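Local atomic coordinates of putative diflavin flavoprotein A 3 (Nostoc sp., PDB entry 3FNI), a protein that probably passes electrons from NADH to oxygen, reducing it to water; this chain is its flavodoxin-like domain. Residues A[3-8]-A[56-61]; A[88-93]-A[113-118]; A[11-16]-A[38-43]. All coordinates share one frame; numbering follows the deposited sequence.

Contact 1 (A[3-8]-A[56-61])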
ATOM      1  N   ALA A   3       8.122 -17.300   5.938  1.00 38.83           N
ATOM      2  CA  ALA A   3       6.896 -17.102   5.171  1.00 34.10           C
ATOM      3  C   ALA A   3       7.233 -16.629   3.760  1.00 29.03           C
ATOM      4  O   ALA A   3       8.278 -16.022   3.536  1.00 29.58           O
ATOM      5  CB  ALA A   3       6.003 -16.077   5.862  1.00 26.61           C
ATOM      6  N   GLU A   4       6.339 -16.908   2.818  1.00 27.56           N
ATOM      7  CA  GLU A   4       6.529 -16.512   1.428  1.00 25.19           C
ATOM      8  C   GLU A   4       6.742 -15.000   1.269  1.00 24.17           C
ATOM      9  O   GLU A   4       6.103 -14.188   1.945  1.00 13.89           O
ATOM     10  CB  GLU A   4       5.326 -16.966   0.585  1.00 22.34           C
ATOM     11  CG  GLU A   4       5.151 -18.487   0.499  1.00 20.28           C
ATOM     12  CD  GLU A   4       4.060 -18.907  -0.484  1.00 22.55           C
ATOM     13  OE1 GLU A   4       3.917 -20.116  -0.745  1.00 19.37           O
ATOM     14  OE2 GLU A   4       3.344 -18.026  -0.999  1.00 37.11           O
ATOM     15  N   THR A   5       7.665 -14.643   0.382  1.00 17.52           N
ATOM     16  CA  THR A   5       7.986 -13.250   0.085  1.00 14.75           C
ATOM     17  C   THR A   5       6.715 -12.572  -0.408  1.00 20.80           C
ATOM     18  O   THR A   5       6.152 -12.959  -1.429  1.00 21.20           O
ATOM     19  CB  THR A   5       9.056 -13.178  -1.004  1.00 21.44           C
ATOM     20  OG1 THR A   5      10.230 -13.858  -0.541  1.00 20.59           O
ATOM     21  CG2 THR A   5       9.386 -11.725  -1.350  1.00 18.60           C
ATOM     22  N   SER A   6       6.279 -11.547   0.311  1.00 24.44           N
ATOM     23  CA  SER A   6       5.047 -10.868  -0.041  1.00 21.62           C
ATOM     24  C   SER A   6       5.112  -9.358   0.136  1.00 20.31           C
ATOM     25  O   SER A   6       6.020  -8.822   0.773  1.00 18.40           O
ATOM     26  CB  SER A   6       3.911 -11.438   0.819  1.00 19.74           C
ATOM     27  OG  SER A   6       2.680 -10.799   0.556  1.00 25.87           O
ATOM     28  N   ILE A   7       4.133  -8.683  -0.450  1.00 18.60           N
ATOM     29  CA  ILE A   7       4.025  -7.242  -0.361  1.00 19.32           C
ATOM     30  C   ILE A   7       2.637  -6.984   0.200  1.00 14.53           C
ATOM     31  O   ILE A   7       1.659  -7.568  -0.262  1.00 12.97           O
ATOM     32  CB  ILE A   7       4.204  -6.592  -1.751  1.00 19.61           C
ATOM     33  CG1 ILE A   7       3.696  -5.152  -1.741  1.00 32.33           C
ATOM     34  CG2 ILE A   7       3.490  -7.419  -2.794  1.00 39.08           C
ATOM     35  CD1 ILE A   7       2.192  -5.022  -1.891  1.00 28.75           C
ATOM     36  N   GLY A   8       2.560  -6.130   1.213  1.00 13.04           N
ATOM     37  CA  GLY A   8       1.280  -5.836   1.832  1.00 11.27           C
ATOM     38  C   GLY A   8       0.530  -4.690   1.192  1.00 10.83           C
ATOM     39  O   GLY A   8       1.085  -3.614   0.961  1.00 14.42           O
ATOM     40  N   ARG A  56       6.537  -9.051   8.098  1.00 20.62           N
ATOM     41  CA  ARG A  56       7.041  -9.991   7.106  1.00 15.92           C
ATOM     42  C   ARG A  56       6.831  -9.549   5.657  1.00 15.59           C
ATOM     43  O   ARG A  56       7.025 -10.339   4.734  1.00 22.54           O
ATOM     44  CB  ARG A  56       6.447 -11.382   7.331  1.00  5.36           C
ATOM     45  CG  ARG A  56       4.965 -11.477   7.106  1.00 16.99           C
ATOM     46  CD  ARG A  56       4.510 -12.928   7.182  1.00 10.02           C
ATOM     47  NE  ARG A  56       3.064 -13.056   7.051  1.00 17.27           N
ATOM     48  CZ  ARG A  56       2.383 -12.850   5.926  1.00 13.17           C
ATOM     49  NH1 ARG A  56       3.001 -12.504   4.808  1.00 13.93           N
ATOM     50  NH2 ARG A  56       1.071 -12.984   5.928  1.00 25.43           N
ATOM     51  N   CYS A  57       6.448  -8.290   5.456  1.00 16.20           N
ATOM     52  CA  CYS A  57       6.269  -7.759   4.102  1.00 18.26           C
ATOM     53  C   CYS A  57       7.528  -7.000   3.678  1.00 19.12           C
ATOM     54  O   CYS A  57       8.075  -6.213   4.449  1.00 14.84           O
ATOM     55  CB  CYS A  57       5.052  -6.821   4.028  1.00 16.50           C
ATOM     56  SG  CYS A  57       3.426  -7.682   4.023  1.00 27.29           S
ATOM     57  N   THR A  58       7.989  -7.249   2.456  1.00 17.91           N
ATOM     58  CA  THR A  58       9.173  -6.581   1.925  1.00 16.39           C
ATOM     59  C   THR A  58       8.708  -5.282   1.262  1.00 19.42           C
ATOM     60  O   THR A  58       9.444  -4.297   1.218  1.00 19.88           O
ATOM     61  CB  THR A  58       9.894  -7.480   0.881  1.00 20.27           C
ATOM     62  OG1 THR A  58      10.148  -8.766   1.459  1.00 25.18           O
ATOM     63  CG2 THR A  58      11.216  -6.868   0.448  1.00 12.77           C
ATOM     64  N   GLY A  59       7.474  -5.294   0.759  1.00 13.44           N
ATOM     65  CA  GLY A  59       6.903  -4.123   0.112  1.00 15.18           C
ATOM     66  C   GLY A  59       5.558  -3.722   0.701  1.00 16.12           C
ATOM     67  O   GLY A  59       4.881  -4.542   1.320  1.00 13.47           O
ATOM     68  N   LEU A  60       5.163  -2.463   0.513  1.00 17.51           N
ATOM     69  CA  LEU A  60       3.891  -1.981   1.049  1.00 17.87           C
ATOM     70  C   LEU A  60       3.135  -1.053   0.099  1.00 19.54           C
ATOM     71  O   LEU A  60       3.728  -0.259  -0.630  1.00 15.50           O
ATOM     72  CB  LEU A  60       4.127  -1.264   2.380  1.00 27.62           C
ATOM     73  CG  LEU A  60       4.830  -2.080   3.467  1.00 28.80           C
ATOM     74  CD1 LEU A  60       5.353  -1.156   4.543  1.00 24.59           C
ATOM     75  CD2 LEU A  60       3.869  -3.107   4.042  1.00 28.98           C
ATOM     76  N   VAL A  61       1.814  -1.170   0.110  1.00 15.84           N
ATOM     77  CA  VAL A  61       0.975  -0.339  -0.727  1.00 13.95           C
ATOM     78  C   VAL A  61      -0.173   0.114   0.151  1.00 23.95           C
ATOM     79  O   VAL A  61      -0.871  -0.706   0.753  1.00 18.43           O
ATOM     80  CB  VAL A  61       0.454  -1.117  -1.948  1.00 16.86           C
ATOM     81  CG1 VAL A  61      -0.378  -0.206  -2.846  1.00  5.80           C
ATOM     82  CG2 VAL A  61       1.635  -1.684  -2.727  1.00 18.36           C
TER
HETATM   83  O   HOH W   1       5.452 -12.442   3.768  1.00 15.59           O
HETATM   84  O   HOH W   2       8.615 -10.678   2.248  1.00 20.18           O

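Contact 2 (A[88-93]-A[113-118])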
ATOM      1  N   GLN A  88      12.126  -1.478   3.977  1.00 15.33           N
ATOM      2  CA  GLN A  88      11.107  -1.747   2.981  1.00 17.79           C
ATOM      3  C   GLN A  88      10.753  -0.541   2.121  1.00 16.10           C
ATOM      4  O   GLN A  88      11.237   0.568   2.345  1.00 10.78           O
ATOM      5  CB  GLN A  88       9.864  -2.365   3.636  1.00 23.80           C
ATOM      6  CG  GLN A  88       9.351  -1.631   4.842  1.00 25.56           C
ATOM      7  CD  GLN A  88       8.543  -2.522   5.779  1.00 23.30           C
ATOM      8  OE1 GLN A  88       7.996  -2.049   6.772  1.00 29.00           O
ATOM      9  NE2 GLN A  88       8.472  -3.811   5.471  1.00 18.20           N
ATOM     10  N   ALA A  89       9.949  -0.795   1.097  1.00 14.18           N
ATOM     11  CA  ALA A  89       9.521   0.229   0.162  1.00 13.58           C
ATOM     12  C   ALA A  89       8.001   0.368   0.277  1.00 18.73           C
ATOM     13  O   ALA A  89       7.299  -0.607   0.558  1.00  9.58           O
ATOM     14  CB  ALA A  89       9.918  -0.172  -1.243  1.00  7.50           C
ATOM     15  N   VAL A  90       7.496   1.579   0.059  1.00 17.03           N
ATOM     16  CA  VAL A  90       6.067   1.825   0.179  1.00 12.08           C
ATOM     17  C   VAL A  90       5.524   2.784  -0.880  1.00 13.60           C
ATOM     18  O   VAL A  90       6.153   3.794  -1.202  1.00  7.48           O
ATOM     19  CB  VAL A  90       5.745   2.369   1.609  1.00 20.79           C
ATOM     20  CG1 VAL A  90       6.290   3.785   1.764  1.00 14.13           C
ATOM     21  CG2 VAL A  90       4.248   2.312   1.887  1.00 11.12           C
ATOM     22  N   GLY A  91       4.358   2.435  -1.425  1.00 13.91           N
ATOM     23  CA  GLY A  91       3.695   3.259  -2.423  1.00 14.64           C
ATOM     24  C   GLY A  91       2.302   3.605  -1.919  1.00 13.88           C
ATOM     25  O   GLY A  91       1.692   2.804  -1.215  1.00 14.59           O
ATOM     26  N   ILE A  92       1.786   4.775  -2.285  1.00 15.43           N
ATOM     27  CA  ILE A  92       0.472   5.208  -1.812  1.00 16.62           C
ATOM     28  C   ILE A  92      -0.428   5.751  -2.924  1.00 18.33           C
ATOM     29  O   ILE A  92       0.027   6.484  -3.802  1.00 16.41           O
ATOM     30  CB  ILE A  92       0.631   6.297  -0.709  1.00 17.21           C
ATOM     31  CG1 ILE A  92       1.416   5.708   0.479  1.00 22.28           C
ATOM     32  CG2 ILE A  92      -0.741   6.816  -0.270  1.00 11.22           C
ATOM     33  CD1 ILE A  92       1.774   6.703   1.581  1.00 19.44           C
ATOM     34  N   PHE A  93      -1.711   5.395  -2.880  1.00 15.41           N
ATOM     35  CA  PHE A  93      -2.650   5.875  -3.884  1.00  8.52           C
ATOM     36  C   PHE A  93      -3.878   6.539  -3.293  1.00 14.64           C
ATOM     37  O   PHE A  93      -4.298   6.218  -2.176  1.00 13.19           O
ATOM     38  CB  PHE A  93      -3.080   4.734  -4.817  1.00 11.17           C
ATOM     39  CG  PHE A  93      -3.884   3.648  -4.149  1.00 17.57           C
ATOM     40  CD1 PHE A  93      -5.270   3.742  -4.046  1.00 22.31           C
ATOM     41  CD2 PHE A  93      -3.256   2.510  -3.649  1.00 16.18           C
ATOM     42  CE1 PHE A  93      -6.016   2.719  -3.464  1.00 11.90           C
ATOM     43  CE2 PHE A  93      -3.995   1.481  -3.063  1.00 10.42           C
ATOM     44  CZ  PHE A  93      -5.375   1.586  -2.973  1.00 12.66           C
ATOM     45  N   LEU A 113      10.755   7.941   8.100  1.00 19.45           N
ATOM     46  CA  LEU A 113      11.132   6.704   8.770  1.00 17.55           C
ATOM     47  C   LEU A 113      12.215   5.932   8.032  1.00 14.36           C
ATOM     48  O   LEU A 113      12.673   4.899   8.510  1.00 17.23           O
ATOM     49  CB  LEU A 113       9.902   5.813   8.963  1.00 18.76           C
ATOM     50  CG  LEU A 113       8.842   6.332   9.940  1.00 11.16           C
ATOM     51  CD1 LEU A 113       7.657   5.366   9.970  1.00 15.31           C
ATOM     52  CD2 LEU A 113       9.441   6.463  11.330  1.00 13.66           C
ATOM     53  N   GLY A 114      12.619   6.428   6.867  1.00 20.97           N
ATOM     54  CA  GLY A 114      13.661   5.758   6.114  1.00 20.36           C
ATOM     55  C   GLY A 114      13.218   4.907   4.937  1.00 19.98           C
ATOM     56  O   GLY A 114      14.036   4.588   4.076  1.00 25.23           O
ATOM     57  N   LEU A 115      11.943   4.531   4.877  1.00 21.26           N
ATOM     58  CA  LEU A 115      11.468   3.705   3.764  1.00 24.77           C
ATOM     59  C   LEU A 115      11.713   4.353   2.407  1.00 17.17           C
ATOM     60  O   LEU A 115      11.898   5.565   2.306  1.00 20.62           O
ATOM     61  CB  LEU A 115       9.975   3.404   3.896  1.00 18.76           C
ATOM     62  CG  LEU A 115       9.528   2.426   4.979  1.00 21.27           C
ATOM     63  CD1 LEU A 115       9.567   3.101   6.348  1.00 13.14           C
ATOM     64  CD2 LEU A 115       8.128   1.953   4.651  1.00 12.22           C
ATOM     65  N   THR A 116      11.718   3.543   1.356  1.00 15.93           N
ATOM     66  CA  THR A 116      11.924   4.091   0.021  1.00 18.18           C
ATOM     67  C   THR A 116      10.568   4.197  -0.675  1.00 12.27           C
ATOM     68  O   THR A 116       9.690   3.368  -0.455  1.00 10.14           O
ATOM     69  CB  THR A 116      12.870   3.209  -0.822  1.00 13.65           C
ATOM     70  OG1 THR A 116      12.207   1.996  -1.176  1.00 29.95           O
ATOM     71  CG2 THR A 116      14.124   2.870  -0.039  1.00 14.96           C
ATOM     72  N   THR A 117      10.386   5.231  -1.493  1.00 15.81           N
ATOM     73  CA  THR A 117       9.130   5.394  -2.204  1.00 17.52           C
ATOM     74  C   THR A 117       9.115   4.377  -3.335  1.00 14.62           C
ATOM     75  O   THR A 117       9.978   4.403  -4.215  1.00 11.18           O
ATOM     76  CB  THR A 117       8.984   6.807  -2.791  1.00 20.24           C
ATOM     77  OG1 THR A 117       9.863   6.957  -3.915  1.00 41.96           O
ATOM     78  CG2 THR A 117       9.332   7.837  -1.751  1.00 18.99           C
ATOM     79  N   ALA A 118       8.137   3.476  -3.284  1.00 17.44           N
ATOM     80  CA  ALA A 118       7.981   2.410  -4.272  1.00 13.43           C
ATOM     81  C   ALA A 118       7.755   2.935  -5.681  1.00 21.18           C
ATOM     82  O   ALA A 118       8.282   2.396  -6.657  1.00 21.29           O
ATOM     83  CB  ALA A 118       6.838   1.505  -3.870  1.00  8.73           C
TER

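Contact 3 (A[11-16]-A[38-43])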
ATOM      1  N   TYR A  11      -5.835  -0.994   2.396  1.00 17.36           N
ATOM      2  CA  TYR A  11      -6.753   0.047   1.970  1.00 18.86           C
ATOM      3  C   TYR A  11      -8.169  -0.239   2.461  1.00 20.73           C
ATOM      4  O   TYR A  11      -8.444  -1.320   2.977  1.00 22.05           O
ATOM      5  CB  TYR A  11      -6.746   0.173   0.443  1.00 15.27           C
ATOM      6  CG  TYR A  11      -7.383  -0.989  -0.289  1.00 17.85           C
ATOM      7  CD1 TYR A  11      -6.683  -2.175  -0.510  1.00 16.32           C
ATOM      8  CD2 TYR A  11      -8.693  -0.899  -0.766  1.00 20.02           C
ATOM      9  CE1 TYR A  11      -7.270  -3.245  -1.192  1.00 20.93           C
ATOM     10  CE2 TYR A  11      -9.292  -1.963  -1.448  1.00 23.61           C
ATOM     11  CZ  TYR A  11      -8.577  -3.131  -1.659  1.00 21.01           C
ATOM     12  OH  TYR A  11      -9.159  -4.174  -2.347  1.00 19.81           O
ATOM     13  N   VAL A  12      -9.063   0.732   2.301  1.00 19.57           N
ATOM     14  CA  VAL A  12     -10.452   0.566   2.726  1.00 21.76           C
ATOM     15  C   VAL A  12     -11.292   0.085   1.538  1.00 16.80           C
ATOM     16  O   VAL A  12     -11.539   0.828   0.586  1.00 15.43           O
ATOM     17  CB  VAL A  12     -11.009   1.904   3.323  1.00 28.91           C
ATOM     18  CG1 VAL A  12     -10.543   3.086   2.483  1.00 28.19           C
ATOM     19  CG2 VAL A  12     -12.539   1.865   3.393  1.00 18.17           C
ATOM     20  N   SER A  13     -11.718  -1.174   1.589  1.00 14.82           N
ATOM     21  CA  SER A  13     -12.497  -1.731   0.495  1.00 21.36           C
ATOM     22  C   SER A  13     -13.804  -0.991   0.270  1.00 20.85           C
ATOM     23  O   SER A  13     -14.403  -0.452   1.202  1.00 21.14           O
ATOM     24  CB  SER A  13     -12.777  -3.225   0.721  1.00 30.58           C
ATOM     25  OG  SER A  13     -13.712  -3.429   1.762  1.00 39.84           O
ATOM     26  N   GLU A  14     -14.219  -0.966  -0.992  1.00 22.17           N
ATOM     27  CA  GLU A  14     -15.452  -0.322  -1.432  1.00 21.94           C
ATOM     28  C   GLU A  14     -15.490   1.193  -1.262  1.00 22.84           C
ATOM     29  O   GLU A  14     -16.517   1.811  -1.538  1.00 30.92           O
ATOM     30  CB  GLU A  14     -16.659  -0.939  -0.725  1.00 21.73           C
ATOM     31  CG  GLU A  14     -16.681  -2.463  -0.718  1.00 25.91           C
ATOM     32  CD  GLU A  14     -18.084  -3.015  -0.563  1.00 26.36           C
ATOM     33  OE1 GLU A  14     -18.244  -4.074   0.078  1.00 33.26           O
ATOM     34  OE2 GLU A  14     -19.022  -2.389  -1.097  1.00 26.07           O
ATOM     35  N   TYR A  15     -14.395   1.791  -0.797  1.00 23.94           N
ATOM     36  CA  TYR A  15     -14.343   3.249  -0.645  1.00 21.34           C
ATOM     37  C   TYR A  15     -13.784   3.821  -1.944  1.00 22.77           C
ATOM     38  O   TYR A  15     -12.644   3.541  -2.309  1.00 16.62           O
ATOM     39  CB  TYR A  15     -13.441   3.665   0.532  1.00 20.58           C
ATOM     40  CG  TYR A  15     -13.112   5.153   0.557  1.00 15.27           C
ATOM     41  CD1 TYR A  15     -11.799   5.585   0.725  1.00 18.81           C
ATOM     42  CD2 TYR A  15     -14.100   6.120   0.346  1.00 23.21           C
ATOM     43  CE1 TYR A  15     -11.463   6.930   0.668  1.00 13.44           C
ATOM     44  CE2 TYR A  15     -13.776   7.482   0.288  1.00 16.03           C
ATOM     45  CZ  TYR A  15     -12.444   7.875   0.444  1.00 22.64           C
ATOM     46  OH  TYR A  15     -12.072   9.201   0.335  1.00 17.11           O
ATOM     47  N   GLY A  16     -14.590   4.619  -2.639  1.00 20.49           N
ATOM     48  CA  GLY A  16     -14.149   5.190  -3.896  1.00 20.81           C
ATOM     49  C   GLY A  16     -13.783   4.089  -4.874  1.00 22.13           C
ATOM     50  O   GLY A  16     -14.420   3.037  -4.897  1.00 27.90           O
ATOM     51  N   VAL A  38      -3.642  -8.832   1.378  1.00 10.90           N
ATOM     52  CA  VAL A  38      -4.569  -7.711   1.392  1.00 15.51           C
ATOM     53  C   VAL A  38      -5.265  -7.548   2.739  1.00 22.57           C
ATOM     54  O   VAL A  38      -5.783  -8.510   3.316  1.00 17.77           O
ATOM     55  CB  VAL A  38      -5.642  -7.875   0.294  1.00 15.22           C
ATOM     56  CG1 VAL A  38      -6.447  -6.598   0.156  1.00 16.55           C
ATOM     57  CG2 VAL A  38      -4.980  -8.237  -1.026  1.00 18.85           C
ATOM     58  N   VAL A  39      -5.280  -6.315   3.224  1.00 18.57           N
ATOM     59  CA  VAL A  39      -5.902  -6.005   4.496  1.00 16.34           C
ATOM     60  C   VAL A  39      -6.872  -4.843   4.338  1.00 17.00           C
ATOM     61  O   VAL A  39      -6.521  -3.804   3.783  1.00 22.80           O
ATOM     62  CB  VAL A  39      -4.830  -5.637   5.544  1.00 22.21           C
ATOM     63  CG1 VAL A  39      -5.480  -5.336   6.883  1.00 10.21           C
ATOM     64  CG2 VAL A  39      -3.839  -6.776   5.684  1.00 18.64           C
ATOM     65  N   ASP A  40      -8.100  -5.031   4.806  1.00 21.40           N
ATOM     66  CA  ASP A  40      -9.108  -3.983   4.734  1.00 19.62           C
ATOM     67  C   ASP A  40      -8.969  -3.123   5.984  1.00 17.06           C
ATOM     68  O   ASP A  40      -9.119  -3.610   7.103  1.00 19.89           O
ATOM     69  CB  ASP A  40     -10.511  -4.596   4.655  1.00 29.77           C
ATOM     70  CG  ASP A  40     -11.620  -3.558   4.791  1.00 32.45           C
ATOM     71  OD1 ASP A  40     -11.442  -2.413   4.333  1.00 34.32           O
ATOM     72  OD2 ASP A  40     -12.684  -3.894   5.347  1.00 48.99           O
ATOM     73  N   LEU A  41      -8.651  -1.849   5.773  1.00 18.51           N
ATOM     74  CA  LEU A  41      -8.469  -0.885   6.852  1.00 27.42           C
ATOM     75  C   LEU A  41      -9.787  -0.520   7.521  1.00 34.42           C
ATOM     76  O   LEU A  41      -9.803   0.028   8.624  1.00 32.14           O
ATOM     77  CB  LEU A  41      -7.820   0.388   6.314  1.00 23.59           C
ATOM     78  CG  LEU A  41      -6.377   0.289   5.826  1.00 20.73           C
ATOM     79  CD1 LEU A  41      -5.940   1.634   5.265  1.00 18.59           C
ATOM     80  CD2 LEU A  41      -5.479  -0.141   6.976  1.00 17.53           C
ATOM     81  N   GLY A  42     -10.887  -0.809   6.835  1.00 31.39           N
ATOM     82  CA  GLY A  42     -12.197  -0.514   7.376  1.00 39.01           C
ATOM     83  C   GLY A  42     -12.674  -1.595   8.325  1.00 40.54           C
ATOM     84  O   GLY A  42     -13.388  -1.309   9.285  1.00 46.96           O
ATOM     85  N   ALA A  43     -12.289  -2.840   8.058  1.00 42.93           N
ATOM     86  CA  ALA A  43     -12.684  -3.955   8.908  1.00 41.82           C
ATOM     87  C   ALA A  43     -11.707  -4.084  10.070  1.00 48.86           C
ATOM     88  O   ALA A  43     -10.492  -4.010   9.879  1.00 54.56           O
ATOM     89  CB  ALA A  43     -12.722  -5.248   8.100  1.00 45.46           C
TER
HETATM   90  O   HOH W   3     -14.237  -1.327   4.143  1.00 15.97           O

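Contact 1 (A[3-8]-A[56-61])
G8 and L60 form a parallel beta bridge in the interior of the flavodoxin-like sheet, where strand 6-11 lies beside strand 57-63. G8 uses both backbone groups: its N donates to G59 O at 2.8 Å, and its O accepts from V61 N at 2.7 Å. Earlier in the pair, T58 N reaches S6 O (3.0 Å) where segment 56-61 turns a corner at T58. I7 sends CG1 anti to its own backbone N (chi1 163°), which lays that branch over the G59 carbonyl and brings CD1 to 3.5 Å from V61 CG2, a tight carbon contact. L143 of helix 130-152 touches both side chains. C57 SG lies 3.3 Å from G8 N, so close that a side chain at this glycine would probably run into the sulfur.

Toward the chain start, water takes over. One molecule accepts from R56 NH1 (2.7 Å), in plane at the guanidinium edge, and donates to E4 O and R56 O; a second links S6 N, R56 O and T58 OG1. R56 NH2 also makes a salt bridge to D37, which accepts from S6 OG. Direct amide bonds thus zip the buried end, whereas water and charge join the polar end.

Contact 2 (A[88-93]-A[113-118])
V90 is bonded by its backbone to both T116 and A118, its N donating to T116 O at 2.9 Å and its O accepting from A118 N at the same distance, so that two parallel strands lie side by side. The pair closes a beta-alpha-beta unit of the flavodoxin-like fold: strand 89-93 leads through helix 103-112 to the short strand 116-117 at one margin of the sheet. T116 N adds a third bond to Q88 O (3.2 Å), lying in the carbonyl plane. A118 N instead approaches V90 O from well above the carbonyl plane. Before the strand, G114 ends helix 103-112 in a Schellman motif at positive phi, and the chain then delivers L115 to the sheet.

One L115 methyl does most of the apolar work. CD2 sits against Q88 CG at 3.8 Å, the two side chains lying side by side and pointing the same way, and also meets V90 CG1 at 3.9 Å; F110 of the helix packs on V90 too. Q88 OE1 is held by N85 N. W146 of helix 130-152 touches both A89 and T116. The threonine holds OG1 between its backbone N and carbonyl carbon (chi1 71°), which sets that oxygen 3.2 Å from A89 CB.

Contact 3 (A[11-16]-A[38-43])
S13 and D40 meet at the probable FMN phosphate loop, between strand 6-11 and helix 18-31, and tie it to the chain leaving strand 35-40. In flavodoxins the loop after the first strand wraps the FMN phosphate, and 11-16 probably lies in the corresponding site. S13 N donates to D40 OD1 at 3.0 Å, with the N-H pointing fairly straight at the oxygen (160°). G42 N reaches the same OD1, also at 3.0 Å, and closes an Asx turn. The two amides come from opposite faces of the carboxylate plane and grip one oxygen between them. D40 directs CG anti to its own backbone N (chi1 171°), carrying the carboxylate across to the loop. A water lies 3.0 Å from D40 OD1 and 3.1 Å from S13 O, within reach of both.

The strands themselves end here in parallel pairing, at the C-terminal edge of the sheet, which is where a flavodoxin-like fold places its flavin loops. Y11 N donates to V39 O at 3.2 Å, and L41 N returns to Y11 O at 2.9 Å, the latter from above the carbonyl plane. Beyond Y11 the chain makes a type II turn from V12 to Y15. An alanine in place of D40 is likely to leave the amides of S13 and G42 without their shared acceptor, setting the turn and the loop freer to shift against each other.

Y11 packs on V38 obliquely, its ring carbon CE1 being 3.7 Å from V38 CG1, while S18, D19 and A22 of helix 18-31 also touch the tyrosine. L41 lays CG and CD1 along the Y11 backbone, with CD1 3.7 Å from Y11 CA; I73 and I80 of helix 70-83 touch this leucine as well.

All three contacts join neighbouring strands, or their continuations, in one parallel sheet ordered 35-40, 6-11, 57-63, 89-93, 116-117. Contact 1 lies inside it and contacts 2 and 3 involve its two outermost strands, on opposite sides of the chain's centre. The centres of contact 1 and contact 2 are about 12 Å apart. From the centre of contact 3 it is about 18 Å to that of contact 1 and about 19 Å to that of contact 2. Along the chain, contact 3 is nested within the loop closed by contact 1, and contact 2 follows. L60 probably hydrogen-bonds to A89 and G91, linking contacts 1 and 2, and F93 packs on Y11. Helix 130-152 touches contacts 1 and 2; contact 3 borders the probable flavin site.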